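Long-range contacts in peptidoglycan glycosyltransferase (PDB 4OVD), which is a penicillin-binding protein that combines a dimerisation domain with a transpeptidase domain: residues A[288-293]-A[413-418]; A[493-498]-A[508-513]. All coordinates share one frame; numbering follows the deposited sequence.

Contact 1: residues A[288-293]-A[413-418]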
loop_
_atom_site.group_PDB
_atom_site.type_symbol
_atom_site.label_atom_id
_atom_site.label_comp_id
_atom_site.label_asym_id
_atom_site.label_seq_id
_atom_site.Cartn_x
_atom_site.Cartn_y
_atom_site.Cartn_z
ATOM N N SER A 288 5.909 -3.721 6.370
ATOM C CA SER A 288 7.165 -3.805 7.045
ATOM C C SER A 288 8.405 -3.709 6.208
ATOM O O SER A 288 9.443 -3.696 6.770
ATOM C CB SER A 288 7.166 -5.102 7.871
ATOM O OG SER A 288 6.938 -6.154 6.973
ATOM N N SER A 289 8.366 -3.720 4.886
ATOM C CA SER A 289 9.639 -3.514 4.159
ATOM C C SER A 289 9.618 -2.107 3.559
ATOM O O SER A 289 8.542 -1.537 3.280
ATOM C CB SER A 289 9.788 -4.560 3.036
ATOM O OG SER A 289 9.703 -5.829 3.599
ATOM N N ILE A 290 10.793 -1.535 3.362
ATOM C CA ILE A 290 10.921 -0.180 2.826
ATOM C C ILE A 290 11.709 -0.247 1.541
ATOM O O ILE A 290 12.541 -1.151 1.335
ATOM C CB ILE A 290 11.579 0.804 3.771
ATOM C CG1 ILE A 290 13.031 0.454 4.046
ATOM C CG2 ILE A 290 10.792 0.882 5.110
ATOM C CD1 ILE A 290 13.668 1.508 4.989
ATOM N N TYR A 291 11.355 0.685 0.666
ATOM C CA TYR A 291 11.897 0.765 -0.663
ATOM C C TYR A 291 12.021 2.220 -1.022
ATOM O O TYR A 291 11.352 3.060 -0.404
ATOM C CB TYR A 291 10.861 0.175 -1.655
ATOM C CG TYR A 291 10.583 -1.273 -1.397
ATOM C CD1 TYR A 291 11.425 -2.273 -1.899
ATOM C CD2 TYR A 291 9.500 -1.654 -0.650
ATOM C CE1 TYR A 291 11.207 -3.600 -1.611
ATOM C CE2 TYR A 291 9.261 -3.000 -0.358
ATOM C CZ TYR A 291 10.101 -3.964 -0.861
ATOM O OH TYR A 291 9.858 -5.280 -0.531
ATOM N N GLU A 292 12.844 2.516 -2.023
ATOM C CA GLU A 292 12.902 3.880 -2.598
ATOM C C GLU A 292 11.704 3.820 -3.544
ATOM O O GLU A 292 11.669 2.981 -4.423
ATOM C CB GLU A 292 14.208 4.108 -3.321
ATOM C CG GLU A 292 14.352 5.502 -3.744
ATOM C CD GLU A 292 15.691 5.773 -4.351
ATOM O OE1 GLU A 292 15.920 5.360 -5.505
ATOM O OE2 GLU A 292 16.434 6.512 -3.708
ATOM N N PRO A 293 10.680 4.662 -3.294
ATOM C CA PRO A 293 9.434 4.566 -4.011
ATOM C C PRO A 293 9.540 4.886 -5.460
ATOM O O PRO A 293 8.845 4.257 -6.248
ATOM C CB PRO A 293 8.510 5.539 -3.260
ATOM C CG PRO A 293 9.414 6.500 -2.611
ATOM C CD PRO A 293 10.627 5.703 -2.246
ATOM N N GLY A 413 15.915 9.249 -2.799
ATOM C CA GLY A 413 16.453 9.831 -1.565
ATOM C C GLY A 413 15.634 9.645 -0.288
ATOM O O GLY A 413 15.849 10.350 0.685
ATOM N N LEU A 414 14.649 8.748 -0.322
ATOM C CA LEU A 414 13.888 8.351 0.845
ATOM C C LEU A 414 13.518 6.900 0.651
ATOM O O LEU A 414 13.478 6.424 -0.448
ATOM C CB LEU A 414 12.586 9.114 1.032
ATOM C CG LEU A 414 11.571 9.525 -0.042
ATOM C CD1 LEU A 414 11.694 9.025 -1.434
ATOM C CD2 LEU A 414 10.127 9.612 0.447
ATOM N N ALA A 415 13.157 6.242 1.731
ATOM C CA ALA A 415 12.777 4.853 1.661
ATOM C C ALA A 415 11.635 4.698 2.622
ATOM O O ALA A 415 11.757 4.986 3.874
ATOM C CB ALA A 415 13.949 4.001 2.071
ATOM N N ILE A 416 10.542 4.163 2.086
ATOM C CA ILE A 416 9.325 3.992 2.832
ATOM C C ILE A 416 8.602 2.740 2.410
ATOM O O ILE A 416 8.833 2.228 1.333
ATOM C CB ILE A 416 8.391 5.199 2.586
ATOM C CG1 ILE A 416 8.059 5.312 1.105
ATOM C CG2 ILE A 416 9.012 6.445 3.198
ATOM C CD1 ILE A 416 7.278 6.556 0.650
ATOM N N PRO A 417 7.713 2.251 3.258
ATOM C CA PRO A 417 6.922 1.119 2.873
ATOM C C PRO A 417 5.886 1.635 1.925
ATOM O O PRO A 417 5.422 2.780 2.097
ATOM C CB PRO A 417 6.248 0.691 4.196
ATOM C CG PRO A 417 6.234 1.905 5.023
ATOM C CD PRO A 417 7.443 2.683 4.645
ATOM N N PHE A 418 5.450 0.795 0.994
ATOM C CA PHE A 418 4.474 1.204 0.014
ATOM C C PHE A 418 3.106 1.547 0.624
ATOM O O PHE A 418 2.358 2.328 0.049
ATOM C CB PHE A 418 4.361 0.244 -1.142
ATOM C CG PHE A 418 5.466 0.411 -2.171
ATOM C CD1 PHE A 418 5.488 1.495 -3.018
ATOM C CD2 PHE A 418 6.459 -0.529 -2.276
ATOM C CE1 PHE A 418 6.516 1.675 -3.939
ATOM C CE2 PHE A 418 7.518 -0.325 -3.138
ATOM C CZ PHE A 418 7.547 0.748 -3.980
HETATM O O HOH W 1 6.671 -1.785 1.165
#
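Y291 and I416 form a single antiparallel hydrogen-bonded bridge that ties two loops of the penicillin-binding transpeptidase domain together, one running toward helix 298-307 and the other into helix 418-429. The two bonds are not equivalent. Y291 N reaches I416 O at 3.0 Å from well above the carbonyl plane, whereas I416 N meets Y291 O at 2.8 Å with a smaller tilt.

The tight part is apolar and buried. The rings of Y291 and F418 are nearly parallel, at 27°, but slid so far apart that they barely overlap. Their contact is therefore made at the near corners, with Y291 CD2 3.4 Å from F418 CE2. Beside them the compact ring of P293 packs against both L414 and I416: its CD lies 3.6 Å from L414 CD1, and its CG 3.9 Å from I416 CD1. Both branched chains cross it at about a right angle. V511 of strand 510-518 touches both Y291 and F418, extending this apolar cluster into the central sheet.

The ends are looser. At the partly exposed S289 end, S289 O still packs 3.1 Å from P417 CA, but a water bridges the rest, donating to S289 O and accepting from F418 N; it also sits in the plane of the Y291 ring, at its edge. At the other end lies exposed G413, whose left-handed backbone conformation suits a residue without a side chain. E292 stretches toward it, CG anti to the backbone N (chi1 -173°), while its OE1 is bonded to Y504 OH. Nearer the backbone, the CA-H of E292 points at L414 O (3.4 Å from E292 CA), a buried carbonyl oxygen with no conventional hydrogen-bond partner. The carboxylate finishes the contact: G413 N donates to E292 OE2 over 2.9 Å, from above the carboxylate plane.

Contact 2: residues A[493-498]-A[508-513]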
loop_
_atom_site.group_PDB
_atom_site.type_symbol
_atom_site.label_atom_id
_atom_site.label_comp_id
_atom_site.label_asym_id
_atom_site.label_seq_id
_atom_site.Cartn_x
_atom_site.Cartn_y
_atom_site.Cartn_z
ATOM N N THR A 493 8.837 2.968 -11.013
ATOM C CA THR A 493 10.024 2.233 -11.003
ATOM C C THR A 493 10.706 2.709 -9.721
ATOM O O THR A 493 11.039 3.881 -9.634
ATOM C CB THR A 493 10.949 2.597 -12.171
ATOM O OG1 THR A 493 10.287 2.280 -13.381
ATOM C CG2 THR A 493 12.235 1.785 -12.051
ATOM N N GLY A 494 10.847 1.816 -8.745
ATOM C CA GLY A 494 11.485 2.088 -7.491
ATOM C C GLY A 494 12.725 1.200 -7.273
ATOM O O GLY A 494 13.202 0.559 -8.191
ATOM N N GLN A 495 13.322 1.242 -6.089
ATOM C CA GLN A 495 14.491 0.429 -5.878
ATOM C C GLN A 495 14.547 -0.239 -4.533
ATOM O O GLN A 495 14.027 0.248 -3.521
ATOM C CB GLN A 495 15.728 1.294 -5.924
ATOM C CG GLN A 495 16.022 2.079 -7.168
ATOM C CD GLN A 495 16.771 1.301 -8.199
ATOM O OE1 GLN A 495 17.460 0.294 -7.919
ATOM N NE2 GLN A 495 16.644 1.750 -9.411
ATOM N N GLN A 496 15.227 -1.362 -4.517
ATOM C CA GLN A 496 15.514 -2.043 -3.290
ATOM C C GLN A 496 16.588 -1.239 -2.520
ATOM O O GLN A 496 17.431 -0.539 -3.076
ATOM C CB GLN A 496 16.025 -3.446 -3.561
ATOM C CG GLN A 496 14.874 -4.255 -4.105
ATOM C CD GLN A 496 15.041 -5.706 -3.851
ATOM O OE1 GLN A 496 16.103 -6.293 -4.144
ATOM N NE2 GLN A 496 14.000 -6.304 -3.266
ATOM N N VAL A 497 16.548 -1.339 -1.222
ATOM C CA VAL A 497 17.507 -0.580 -0.388
ATOM C C VAL A 497 18.023 -1.403 0.751
ATOM O O VAL A 497 17.476 -2.458 1.037
ATOM C CB VAL A 497 16.808 0.662 0.220
ATOM C CG1 VAL A 497 16.220 1.532 -0.890
ATOM C CG2 VAL A 497 15.745 0.308 1.238
ATOM N N VAL A 498 19.097 -0.941 1.392
ATOM C CA VAL A 498 19.622 -1.570 2.582
ATOM C C VAL A 498 18.548 -1.208 3.611
ATOM O O VAL A 498 18.300 -0.003 3.863
ATOM C CB VAL A 498 20.961 -0.964 2.956
ATOM C CG1 VAL A 498 21.431 -1.488 4.296
ATOM C CG2 VAL A 498 21.951 -1.224 1.824
ATOM N N SER A 508 21.283 -2.716 -6.898
ATOM C CA SER A 508 19.969 -2.736 -6.273
ATOM C C SER A 508 18.960 -3.153 -7.349
ATOM O O SER A 508 18.949 -2.559 -8.429
ATOM C CB SER A 508 19.586 -1.333 -5.797
ATOM O OG SER A 508 18.263 -1.334 -5.324
ATOM N N GLY A 509 18.098 -4.109 -7.029
ATOM C CA GLY A 509 17.044 -4.512 -7.948
ATOM C C GLY A 509 15.981 -3.411 -8.058
ATOM O O GLY A 509 15.799 -2.592 -7.063
ATOM N N PHE A 510 15.349 -3.336 -9.259
ATOM C CA PHE A 510 14.208 -2.401 -9.471
ATOM C C PHE A 510 12.891 -2.960 -9.003
ATOM O O PHE A 510 12.575 -4.158 -9.134
ATOM C CB PHE A 510 14.029 -2.011 -10.935
ATOM C CG PHE A 510 15.264 -1.475 -11.568
ATOM C CD1 PHE A 510 15.569 -0.124 -11.507
ATOM C CD2 PHE A 510 16.146 -2.335 -12.228
ATOM C CE1 PHE A 510 16.733 0.362 -12.102
ATOM C CE2 PHE A 510 17.317 -1.856 -12.812
ATOM C CZ PHE A 510 17.603 -0.500 -12.746
ATOM N N VAL A 511 12.015 -2.052 -8.608
ATOM C CA VAL A 511 10.711 -2.436 -8.132
ATOM C C VAL A 511 9.752 -1.843 -9.134
ATOM O O VAL A 511 9.840 -0.646 -9.469
ATOM C CB VAL A 511 10.471 -1.823 -6.746
ATOM C CG1 VAL A 511 9.035 -2.083 -6.283
ATOM C CG2 VAL A 511 11.461 -2.390 -5.747
ATOM N N ALA A 512 8.895 -2.669 -9.684
ATOM C CA ALA A 512 7.922 -2.181 -10.661
ATOM C C ALA A 512 6.606 -2.141 -9.949
ATOM O O ALA A 512 6.104 -3.191 -9.554
ATOM C CB ALA A 512 7.827 -3.123 -11.857
ATOM N N SER A 513 5.975 -0.975 -9.964
ATOM C CA SER A 513 4.723 -0.741 -9.237
ATOM C C SER A 513 3.679 -0.076 -10.062
ATOM O O SER A 513 3.993 0.606 -11.025
ATOM C CB SER A 513 4.999 0.283 -8.153
ATOM O OG SER A 513 5.908 -0.292 -7.242
#
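The carbonyl O of V511 is held from strand 487-495 by two neighbours: G494 N donates to it at 2.8 Å, in the carbonyl plane and on a lone pair, and the CA-H of T493 adds a weaker contact, with T493 CA 3.3 Å from V511 O. The return bond differs, since V511 N approaches G494 O at 2.9 Å from high above the carbonyl plane. Farther along, Q496 N meets G509 O at 2.9 Å, nearly in line with the carbonyl bond, and continues the pairing toward 508-509. There S508 OG, turned toward Q496 by a torsion that sets it anti to its own backbone N (chi1 174°), donates to Q496 O; at 2.5 Å this bond is unusually short, and its exact length is doubtful.

The side chains divide between the two faces. On one, the F510 ring stands alongside T493 and Q495, each pointing the same way as the ring, and their ends come to its CD1 corner from opposite sides of its plane. T493 CG2, the methyl branch, comes to 3.9 Å from F510 CD1, and the Q495 chain bends at chi2 to bring its amide beside the ring, the planes 65° apart. On the other face G494 has no side chain, and V511 CB lies close over its backbone, 3.8 Å from G494 C. V511 CG2 continues toward the Q495 backbone, 4.0 Å from Q495 C. Its branched apolar shape suits the buried setting here, where Y291 and F418 also touch it.

T493 N is hydrogen-bonded to S295 OG. Strand 487-495 is the outermost strand on this side of the five-stranded antiparallel sheet, and T493 closes the K-T-G-T sequence typical of the strand that borders the active-site cleft in serine penicillin-binding proteins.

The centres of contacts 1 and 2 lie 9 Å apart, and the two meet directly. A probable hydrogen bond joins E292 O to Q495 N at 2.9 Å, so the loop of contact 1 meets the outer strand of contact 2 at Q495. V497 packs on the same loop, its CG2 3.5 Å from I290 O and its CG1 3.7 Å from E292 N. This join brings together two family sequence motifs: S295, which opens S-x-x-K, lies just beyond 288-293, while T493 ends K-T-G-T, consistent with a place beside the active-site cleft. The side chain of T493 is about 4 Å from a bound calcium ion, whereas that of F418 in contact 1 is about 11 Å away.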